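Local coordinates for protein ALKF (Bacillus cereus, PDB 3ZBO) that is of uncertain function but binds branched DNA structures and belongs to a family related to the HEAT-like repeat DNA glycosylases, at residues I29-H34 / Y96-S101; I52-E57 / I77-A82; A185-P190 / F234-V239. All blocks are in the same frame, centred on the assembly; numbering follows the deposited sequence.

Contact 1. Residues I29-H34 / Y96-S101; sequences ISNGAH and YFYMLS
The Tyr-96 hydroxyl, two residues ahead of helix 98-110, is gripped by the backbone N-H of His-34 and by a water. Its OH accepts that N-H in a nearly straight bond (N to OH 2.9 Å, 171° at the hydrogen). Water 2 sits 2.6 Å from the same Tyr-96 OH and also hydrogen-bonds to His-34 O, bridging the ring to the other end of the residue whose N-H it holds. The two rings of this pair lie over each other as an offset stack, planes 11° apart and centroids of His-34 and Tyr-96 3.8 Å apart. His-34 reaches this place because its CG stands between the backbone N and the carbonyl carbon (chi1 53°), folding the imidazole back over the phenol. On its opposite face the Tyr-96 ring rests against Phe-97 CD1.

Phe-97, at the N-cap position of helix 98-110, turns a face to the peptide joining Gly-32 to Ala-33, and its CZ meets Ala-33 CB at 3.6 Å. Gly-32, with its positive phi, belongs to a Schellman motif closing helix 22-30, and this turn presents the peptide to the ring. Farther along, the amide of Asn-31 sits beside the Tyr-98 hydroxyl, CG 3.3 Å from OH, tilted against the ring. Asn-31 ND2 gives a weak hydrogen bond to Met-99 SD at 3.5 Å, while water 1 links Asn-31 OD1 to the Tyr-98 hydroxyl (water to OH 2.9 Å).

The contact thus sets the C-terminal turn of helix 22-30 against the N-terminal end of helix 98-110. Helix 68-77 closes in through Tyr-68, which meets Phe-97 edge-to-face and also touches Met-99, and Arg-172 makes a cation-pi contact with Tyr-98.

Contact 2. Residues I52-E57 / I77-A82; sequences IKLNQE and IADPKA
Two hydrogen bonds join Asn-55 to Ile-77 and Gln-56 to Asp-79, and each takes a carbonyl oxygen almost head-on. The first is between backbones: Asn-55 N to Ile-77 O, 2.8 Å and 170° at the hydrogen. The second brings in a side chain, with Gln-56 OE1 accepting the backbone N-H of Asp-79 at 2.7 Å. Gln-56 reaches it by starting out anti to its own backbone N and then bending at chi2 (68°), which swings the amide across to the second segment. Glu-60 takes a hydrogen bond from the NE2 of the same amide, so both ends of the group are engaged and its rotation should be fixed.

The bonds join the loop leading into helix 56-63 to the end of helix 68-77, so the start of one helix meets the end of the other, as in an antiparallel helical hairpin; the pairing is consistent with the helical repeat architecture of the AlkD-related family. Asn-55 is the N-cap of helix 56-63, its OD1 capping Leu-58 N. Ile-77 lies where helix 68-77 gives way to the loop before helix 85-94.

One weaker polar contact adds to these: Leu-54 CA lies 3.4 Å from Ile-77 O in a C-H...O contact, so that oxygen receives both this group and the Asn-55 N-H.

Side-chain carbons also approach carbonyl oxygens. Ile-77 CD1 lies 3.8 Å from Asn-55 O, and Leu-54 sets its branch methyls against Ala-78 O, CD2 at 3.5 Å, while crossing the Asp-79 side chain at about a right angle.

Apolar packing falls mainly to Ile-77. Its CG2 meets Ile-52 CG2 at 3.8 Å, and Leu-58, Ala-59 and Leu-62 pack against the same side chain.

Contact 3. Residues A185-P190 / F234-V239; sequences AISYVP and FKRKYV
The side-chain torsions of Ser-187 and Lys-235 bring each onto a backbone oxygen of the other segment. Ser-187 OG stands beside its backbone N, anti to the carbonyl carbon (chi1 -61°), which aims it at Phe-234 O. Lys-235 runs extended as far as CE and then bends at its last torsion (chi4 -82°), turning the ammonium group back onto Ser-187 O.

The serine bond is short, 2.6 Å from OG to Phe-234 O, and the donor lies in the carbonyl plane. Ser-187 CB also approaches Phe-234 O, at 3.4 Å. The lysine bond is longer, NZ to Ser-187 O 3.1 Å, and comes in nearly end-on to the carbonyl. The same NZ forms a salt bridge with Asp-147 and hydrogen bonds with the carbonyl oxygens of Leu-142 and Arg-145. Such a gathering of oxygen acceptors, one of them a carboxylate, would be expected to hold the ammonium in its charged form.

Water 3 donates to Ser-187 OG at 2.9 Å. Its weak link to Arg-236 is less certain, because that side chain was modelled in two conformers; in the one considered here, the guanidinium is paired with Glu-226. Apolar contact is slight: Ile-186 CG2 comes 4.5 Å from Phe-234 CB, and its side chain packs mainly on helix 219-228. A backbone hydrogen bond between Ile-186 and Gly-233 precedes the serine bond along the tail.

A returning tail is thus bound to helix ends: Lys-235 of the extended C-terminal segment hydrogen-bonds to carbonyl oxygens at the end of helix 171-187 and at or just past the end of helix 128-144.

Overall arrangement
The three contacts form a nearly equilateral triangle, with centres about 23 Å apart for contacts 1 and 2 and about 25 Å for the other two pairs; none touches another. Along the chain, contact 2 falls wholly between the two segments of contact 1, whereas contact 3 opens only after both are complete. Helix 98-110 relates all three: contact 1 lies at its start, Ala-78 and Pro-80 of contact 2 touch Thr-108, and Tyr-238 of the tail packs on Tyr-103 and Val-107. Helix 68-77 runs from Tyr-68, beside contact 1, to contact 2. Links between helix ends and a returning C-terminal tail together join parts of this mainly helical fold, related to that of the HEAT-like repeat glycosylases.

Contact 1. Residues I29-H34 / Y96-S101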
loop_
_atom_site.group_PDB
_atom_site.type_symbol
_atom_site.label_atom_id
_atom_site.label_comp_id
_atom_site.label_asym_id
_atom_site.label_seq_id
_atom_site.Cartn_x
_atom_site.Cartn_y
_atom_site.Cartn_z
ATOM N N ILE A 29 -4.430 -16.404 0.867
ATOM C CA ILE A 29 -5.085 -16.813 2.113
ATOM C C ILE A 29 -4.069 -16.876 3.298
ATOM O O ILE A 29 -4.412 -16.436 4.449
ATOM C CB ILE A 29 -5.826 -18.159 1.863
ATOM C CG1 ILE A 29 -7.032 -17.845 0.957
ATOM C CG2 ILE A 29 -6.349 -18.703 3.180
ATOM C CD1 ILE A 29 -7.794 -19.160 0.517
ATOM N N SER A 30 -2.845 -17.316 3.024
ATOM C CA SER A 30 -1.794 -17.312 4.035
ATOM C C SER A 30 -1.529 -15.902 4.553
ATOM O O SER A 30 -1.257 -15.663 5.724
ATOM C CB SER A 30 -0.535 -17.971 3.422
ATOM O OG SER A 30 0.372 -17.014 2.983
ATOM N N ASN A 31 -1.716 -14.912 3.677
ATOM C CA ASN A 31 -1.448 -13.551 4.058
ATOM C C ASN A 31 -2.653 -12.878 4.771
ATOM O O ASN A 31 -2.569 -11.721 5.181
ATOM C CB ASN A 31 -1.171 -12.678 2.830
ATOM C CG ASN A 31 0.120 -13.085 2.084
ATOM O OD1 ASN A 31 0.931 -13.841 2.606
ATOM N ND2 ASN A 31 0.337 -12.539 0.887
ATOM N N GLY A 32 -3.803 -13.543 4.784
ATOM C CA GLY A 32 -4.980 -13.037 5.512
ATOM C C GLY A 32 -6.211 -12.859 4.647
ATOM O O GLY A 32 -7.235 -12.441 5.181
ATOM N N ALA A 33 -6.108 -13.179 3.348
ATOM C CA ALA A 33 -7.329 -13.100 2.457
ATOM C C ALA A 33 -8.277 -14.208 2.928
ATOM O O ALA A 33 -7.840 -15.252 3.468
ATOM C CB ALA A 33 -6.990 -13.300 0.952
ATOM N N HIS A 34 -9.546 -13.982 2.698
ATOM C CA HIS A 34 -10.551 -15.036 2.910
ATOM C C HIS A 34 -11.421 -15.195 1.739
ATOM O O HIS A 34 -11.465 -14.324 0.857
ATOM C CB HIS A 34 -11.345 -14.782 4.192
ATOM C CG HIS A 34 -11.995 -13.447 4.351
ATOM N ND1 HIS A 34 -12.973 -12.969 3.505
ATOM C CD2 HIS A 34 -11.885 -12.548 5.351
ATOM C CE1 HIS A 34 -13.380 -11.784 3.945
ATOM N NE2 HIS A 34 -12.782 -11.540 5.091
ATOM N N TYR A 96 -10.084 -5.373 4.573
ATOM C CA TYR A 96 -10.081 -6.152 5.830
ATOM C C TYR A 96 -8.765 -6.766 6.258
ATOM O O TYR A 96 -8.641 -7.354 7.322
ATOM C CB TYR A 96 -11.147 -7.278 5.756
ATOM C CG TYR A 96 -10.901 -8.320 4.737
ATOM C CD1 TYR A 96 -10.058 -9.406 4.986
ATOM C CD2 TYR A 96 -11.487 -8.233 3.484
ATOM C CE1 TYR A 96 -9.799 -10.377 4.056
ATOM C CE2 TYR A 96 -11.251 -9.249 2.475
ATOM C CZ TYR A 96 -10.414 -10.362 2.778
ATOM O OH TYR A 96 -10.111 -11.295 1.837
ATOM N N PHE A 97 -7.792 -6.690 5.363
ATOM C CA PHE A 97 -6.427 -7.062 5.719
ATOM C C PHE A 97 -5.412 -6.263 4.964
ATOM O O PHE A 97 -5.794 -5.508 4.053
ATOM C CB PHE A 97 -6.208 -8.623 5.536
ATOM C CG PHE A 97 -6.002 -9.081 4.078
ATOM C CD1 PHE A 97 -6.987 -8.840 3.069
ATOM C CD2 PHE A 97 -4.811 -9.738 3.718
ATOM C CE1 PHE A 97 -6.818 -9.336 1.721
ATOM C CE2 PHE A 97 -4.640 -10.213 2.436
ATOM C CZ PHE A 97 -5.622 -10.016 1.408
ATOM N N TYR A 98 -4.116 -6.415 5.312
ATOM C CA TYR A 98 -3.141 -5.439 4.816
ATOM C C TYR A 98 -2.950 -5.399 3.303
ATOM O O TYR A 98 -2.570 -4.344 2.795
ATOM C CB TYR A 98 -1.773 -5.654 5.511
ATOM C CG TYR A 98 -1.002 -6.839 4.932
ATOM C CD1 TYR A 98 -1.244 -8.133 5.473
ATOM C CD2 TYR A 98 -0.105 -6.676 3.895
ATOM C CE1 TYR A 98 -0.562 -9.274 4.953
ATOM C CE2 TYR A 98 0.584 -7.774 3.325
ATOM C CZ TYR A 98 0.321 -9.081 3.858
ATOM O OH TYR A 98 1.022 -10.170 3.292
ATOM N N MET A 99 -3.217 -6.484 2.578
ATOM C CA MET A 99 -2.928 -6.337 1.141
ATOM C C MET A 99 -3.932 -5.371 0.598
ATOM O O MET A 99 -3.621 -4.653 -0.385
ATOM C CB MET A 99 -3.115 -7.665 0.436
ATOM C CG MET A 99 -1.991 -8.650 0.841
ATOM S SD MET A 99 -2.066 -10.227 -0.104
ATOM C CE MET A 99 -1.149 -9.703 -1.513
ATOM N N LEU A 100 -5.159 -5.348 1.112
ATOM C CA LEU A 100 -6.157 -4.361 0.680
ATOM C C LEU A 100 -5.804 -2.942 1.166
ATOM O O LEU A 100 -5.873 -1.975 0.367
ATOM C CB LEU A 100 -7.589 -4.766 1.150
ATOM C CG LEU A 100 -8.094 -5.951 0.356
ATOM C CD1 LEU A 100 -9.300 -6.476 1.109
ATOM C CD2 LEU A 100 -8.562 -5.516 -1.100
ATOM N N SER A 101 -5.472 -2.777 2.475
ATOM C CA SER A 101 -5.186 -1.448 2.918
ATOM C C SER A 101 -3.969 -0.872 2.204
ATOM O O SER A 101 -3.948 0.320 1.850
ATOM C CB SER A 101 -5.008 -1.394 4.443
ATOM O OG SER A 101 -3.952 -2.277 4.826
HETATM O O HOH W 1 1.733 -12.134 5.296
HETATM O O HOH W 2 -11.602 -11.706 -0.250
#

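Contact 2. Residues I52-E57 / I77-A82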
loop_
_atom_site.group_PDB
_atom_site.type_symbol
_atom_site.label_atom_id
_atom_site.label_comp_id
_atom_site.label_asym_id
_atom_site.label_seq_id
_atom_site.Cartn_x
_atom_site.Cartn_y
_atom_site.Cartn_z
ATOM N N ILE A 52 -10.424 -1.863 -20.236
ATOM C CA ILE A 52 -11.400 -1.084 -19.476
ATOM C C ILE A 52 -10.995 0.362 -19.248
ATOM O O ILE A 52 -11.849 1.255 -19.274
ATOM C CB ILE A 52 -11.688 -1.813 -18.120
ATOM C CG1 ILE A 52 -12.403 -3.120 -18.407
ATOM C CG2 ILE A 52 -12.467 -0.832 -17.163
ATOM C CD1 ILE A 52 -12.433 -4.056 -17.178
ATOM N N LYS A 53 -9.703 0.577 -19.016
ATOM C CA LYS A 53 -9.065 1.838 -18.717
ATOM C C LYS A 53 -9.625 2.269 -17.373
ATOM O O LYS A 53 -9.397 1.511 -16.407
ATOM C CB LYS A 53 -9.204 2.908 -19.818
ATOM C CG LYS A 53 -8.374 2.583 -21.106
ATOM C CD LYS A 53 -9.114 3.037 -22.383
ATOM C CE LYS A 53 -8.251 2.760 -23.629
ATOM N NZ LYS A 53 -8.163 1.259 -23.823
ATOM N N LEU A 54 -10.326 3.397 -17.293
ATOM C CA LEU A 54 -10.908 3.873 -16.017
ATOM C C LEU A 54 -12.440 3.674 -16.049
ATOM O O LEU A 54 -13.120 3.956 -17.079
ATOM C CB LEU A 54 -10.500 5.332 -15.656
ATOM C CG LEU A 54 -8.951 5.644 -15.624
ATOM C CD1 LEU A 54 -8.660 6.845 -14.753
ATOM C CD2 LEU A 54 -8.017 4.511 -15.070
ATOM N N ASN A 55 -13.015 3.096 -14.984
ATOM C CA ASN A 55 -14.460 2.975 -14.897
ATOM C C ASN A 55 -14.799 2.849 -13.390
ATOM O O ASN A 55 -14.777 1.737 -12.806
ATOM C CB ASN A 55 -14.891 1.732 -15.655
ATOM C CG ASN A 55 -16.433 1.544 -15.702
ATOM O OD1 ASN A 55 -17.235 2.091 -14.896
ATOM N ND2 ASN A 55 -16.871 0.743 -16.694
ATOM N N GLN A 56 -15.106 4.005 -12.832
ATOM C CA GLN A 56 -15.444 4.087 -11.401
ATOM C C GLN A 56 -16.637 3.279 -11.058
ATOM O O GLN A 56 -16.677 2.628 -9.978
ATOM C CB GLN A 56 -15.581 5.531 -10.925
ATOM C CG GLN A 56 -15.670 5.583 -9.380
ATOM C CD GLN A 56 -14.313 5.170 -8.678
ATOM O OE1 GLN A 56 -13.231 5.271 -9.244
ATOM N NE2 GLN A 56 -14.399 4.690 -7.431
ATOM N N GLU A 57 -17.707 3.287 -11.843
ATOM C CA GLU A 57 -18.890 2.520 -11.514
ATOM C C GLU A 57 -18.589 1.024 -11.371
ATOM O O GLU A 57 -19.037 0.392 -10.397
ATOM C CB GLU A 57 -19.964 2.788 -12.569
ATOM C CG GLU A 57 -21.335 2.305 -12.182
ATOM C CD GLU A 57 -21.556 0.829 -12.267
ATOM O OE1 GLU A 57 -21.012 0.233 -13.248
ATOM O OE2 GLU A 57 -22.209 0.250 -11.361
ATOM N N ILE A 77 -8.694 -0.111 -11.963
ATOM C CA ILE A 77 -9.595 0.594 -12.904
ATOM C C ILE A 77 -10.338 1.805 -12.324
ATOM O O ILE A 77 -11.252 2.393 -12.933
ATOM C CB ILE A 77 -10.627 -0.318 -13.557
ATOM C CG1 ILE A 77 -11.598 -0.971 -12.527
ATOM C CG2 ILE A 77 -9.890 -1.398 -14.362
ATOM C CD1 ILE A 77 -12.882 -1.585 -13.127
ATOM N N ALA A 78 -10.047 2.129 -11.079
ATOM C CA ALA A 78 -10.716 3.257 -10.473
ATOM C C ALA A 78 -10.322 4.579 -11.112
ATOM O O ALA A 78 -9.292 4.673 -11.807
ATOM C CB ALA A 78 -10.318 3.291 -8.909
ATOM N N ASP A 79 -11.112 5.616 -10.828
ATOM C CA ASP A 79 -10.724 7.008 -11.201
ATOM C C ASP A 79 -10.457 7.811 -9.927
ATOM O O ASP A 79 -11.317 8.490 -9.367
ATOM C CB ASP A 79 -11.946 7.614 -11.945
ATOM C CG ASP A 79 -11.598 8.928 -12.620
ATOM O OD1 ASP A 79 -10.465 9.449 -12.421
ATOM O OD2 ASP A 79 -12.521 9.403 -13.344
ATOM N N PRO A 80 -9.243 7.705 -9.441
ATOM C CA PRO A 80 -8.961 8.330 -8.139
ATOM C C PRO A 80 -9.030 9.823 -8.152
ATOM O O PRO A 80 -9.376 10.378 -7.099
ATOM C CB PRO A 80 -7.553 7.870 -7.825
ATOM C CG PRO A 80 -6.992 7.385 -9.107
ATOM C CD PRO A 80 -8.147 6.888 -9.948
ATOM N N LYS A 81 -8.808 10.453 -9.309
ATOM C CA LYS A 81 -8.948 11.902 -9.274
ATOM C C LYS A 81 -10.403 12.333 -9.155
ATOM O O LYS A 81 -10.669 13.520 -8.815
ATOM C CB LYS A 81 -8.255 12.507 -10.479
ATOM C CG LYS A 81 -6.756 12.344 -10.348
ATOM C CD LYS A 81 -6.050 13.007 -11.484
ATOM C CE LYS A 81 -4.582 13.150 -11.178
ATOM N NZ LYS A 81 -3.966 11.806 -11.039
ATOM N N ALA A 82 -11.349 11.412 -9.392
ATOM C CA ALA A 82 -12.753 11.715 -9.204
ATOM C C ALA A 82 -13.302 11.161 -7.877
ATOM O O ALA A 82 -14.483 11.317 -7.594
ATOM C CB ALA A 82 -13.627 11.189 -10.404
#

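Contact 3. Residues A185-P190 / F234-V239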
loop_
_atom_site.group_PDB
_atom_site.type_symbol
_atom_site.label_atom_id
_atom_site.label_comp_id
_atom_site.label_asym_id
_atom_site.label_seq_id
_atom_site.Cartn_x
_atom_site.Cartn_y
_atom_site.Cartn_z
ATOM N N ALA A 185 14.496 7.075 3.243
ATOM C CA ALA A 185 15.992 7.035 3.094
ATOM C C ALA A 185 16.429 6.962 1.666
ATOM O O ALA A 185 17.549 7.466 1.358
ATOM C CB ALA A 185 16.487 5.876 3.903
ATOM N N ILE A 186 15.698 6.268 0.818
ATOM C CA ILE A 186 16.085 6.117 -0.570
ATOM C C ILE A 186 15.454 7.123 -1.486
ATOM O O ILE A 186 16.123 7.628 -2.420
ATOM C CB ILE A 186 15.758 4.651 -0.992
ATOM C CG1 ILE A 186 16.589 3.662 -0.203
ATOM C CG2 ILE A 186 16.005 4.505 -2.523
ATOM C CD1 ILE A 186 18.130 3.929 -0.172
ATOM N N SER A 187 14.169 7.446 -1.326
ATOM C CA SER A 187 13.470 8.257 -2.307
ATOM C C SER A 187 13.246 9.727 -1.917
ATOM O O SER A 187 12.722 10.444 -2.749
ATOM C CB SER A 187 12.117 7.634 -2.665
ATOM O OG SER A 187 12.308 6.318 -3.234
ATOM N N TYR A 188 13.629 10.122 -0.724
ATOM C CA TYR A 188 13.498 11.524 -0.281
ATOM C C TYR A 188 14.809 12.030 0.252
ATOM O O TYR A 188 15.066 12.112 1.433
ATOM C CB TYR A 188 12.384 11.572 0.805
ATOM C CG TYR A 188 12.064 13.094 1.095
ATOM C CD1 TYR A 188 11.444 13.854 0.157
ATOM C CD2 TYR A 188 12.421 13.597 2.345
ATOM C CE1 TYR A 188 11.157 15.257 0.489
ATOM C CE2 TYR A 188 12.141 14.919 2.737
ATOM C CZ TYR A 188 11.553 15.729 1.741
ATOM O OH TYR A 188 11.317 17.036 2.097
ATOM N N VAL A 189 15.679 12.379 -0.712
ATOM C CA VAL A 189 17.061 12.714 -0.338
ATOM C C VAL A 189 17.240 13.853 0.638
ATOM O O VAL A 189 18.250 13.857 1.374
ATOM C CB VAL A 189 18.000 12.924 -1.545
ATOM C CG1 VAL A 189 18.074 11.684 -2.377
ATOM C CG2 VAL A 189 17.616 14.112 -2.399
ATOM N N PRO A 190 16.280 14.800 0.722
ATOM C CA PRO A 190 16.537 15.800 1.819
ATOM C C PRO A 190 16.727 15.279 3.205
ATOM O O PRO A 190 17.421 15.882 4.038
ATOM C CB PRO A 190 15.357 16.739 1.679
ATOM C CG PRO A 190 14.943 16.639 0.246
ATOM C CD PRO A 190 15.103 15.104 -0.085
ATOM N N PHE A 234 16.345 7.320 -6.092
ATOM C CA PHE A 234 15.535 6.662 -7.023
ATOM C C PHE A 234 14.087 6.778 -6.586
ATOM O O PHE A 234 13.787 6.504 -5.398
ATOM C CB PHE A 234 15.893 5.135 -6.977
ATOM C CG PHE A 234 15.288 4.314 -8.063
ATOM C CD1 PHE A 234 15.780 4.349 -9.332
ATOM C CD2 PHE A 234 14.215 3.443 -7.795
ATOM C CE1 PHE A 234 15.242 3.540 -10.369
ATOM C CE2 PHE A 234 13.642 2.648 -8.788
ATOM C CZ PHE A 234 14.165 2.709 -10.120
ATOM N N LYS A 235 13.257 7.103 -7.543
ATOM C CA LYS A 235 11.798 7.056 -7.222
ATOM C C LYS A 235 11.074 6.110 -8.176
ATOM O O LYS A 235 11.245 6.240 -9.359
ATOM C CB LYS A 235 11.213 8.447 -7.354
ATOM C CG LYS A 235 11.635 9.438 -6.342
ATOM C CD LYS A 235 11.140 10.788 -6.752
ATOM C CE LYS A 235 11.498 11.760 -5.715
ATOM N NZ LYS A 235 10.523 11.800 -4.496
ATOM N N ARG A 236 10.411 5.145 -7.545
ATOM C CA ARG A 236 9.695 4.046 -8.200
ATOM C C ARG A 236 8.166 4.279 -8.094
ATOM O O ARG A 236 7.663 4.176 -7.029
ATOM C CB ARG A 236 10.092 2.691 -7.548
ATOM C CG ARG A 236 10.025 2.622 -6.005
ATOM C CD ARG A 236 11.419 2.531 -5.402
ATOM N NE ARG A 236 11.927 1.174 -5.402
ATOM C CZ ARG A 236 12.886 0.769 -4.592
ATOM N NH1 ARG A 236 13.406 1.636 -3.724
ATOM N NH2 ARG A 236 13.308 -0.489 -4.632
ATOM N N LYS A 237 7.467 4.548 -9.190
ATOM C CA LYS A 237 5.975 4.441 -9.164
ATOM C C LYS A 237 5.587 3.017 -8.857
ATOM O O LYS A 237 6.066 2.080 -9.512
ATOM C CB LYS A 237 5.329 4.843 -10.472
ATOM C CG LYS A 237 3.877 5.006 -10.342
ATOM C CD LYS A 237 3.267 5.589 -11.647
ATOM C CE LYS A 237 1.803 5.312 -11.643
ATOM N NZ LYS A 237 0.982 6.431 -12.240
ATOM N N TYR A 238 4.711 2.828 -7.850
ATOM C CA TYR A 238 4.284 1.446 -7.513
ATOM C C TYR A 238 3.748 0.724 -8.757
ATOM O O TYR A 238 2.883 1.232 -9.435
ATOM C CB TYR A 238 3.224 1.544 -6.360
ATOM C CG TYR A 238 2.825 0.234 -5.816
ATOM C CD1 TYR A 238 1.838 -0.530 -6.499
ATOM C CD2 TYR A 238 3.362 -0.248 -4.658
ATOM C CE1 TYR A 238 1.398 -1.793 -6.026
ATOM C CE2 TYR A 238 2.959 -1.537 -4.163
ATOM C CZ TYR A 238 1.970 -2.264 -4.891
ATOM O OH TYR A 238 1.561 -3.476 -4.401
ATOM N N VAL A 239 4.221 -0.522 -8.981
ATOM C CA VAL A 239 3.759 -1.285 -10.146
ATOM C C VAL A 239 2.598 -2.164 -9.790
ATOM O O VAL A 239 2.706 -3.045 -8.934
ATOM C CB VAL A 239 4.935 -2.148 -10.737
ATOM C CG1 VAL A 239 4.486 -2.797 -11.993
ATOM C CG2 VAL A 239 6.168 -1.239 -11.066
HETATM O O HOH W 3 12.358 3.635 -2.147
#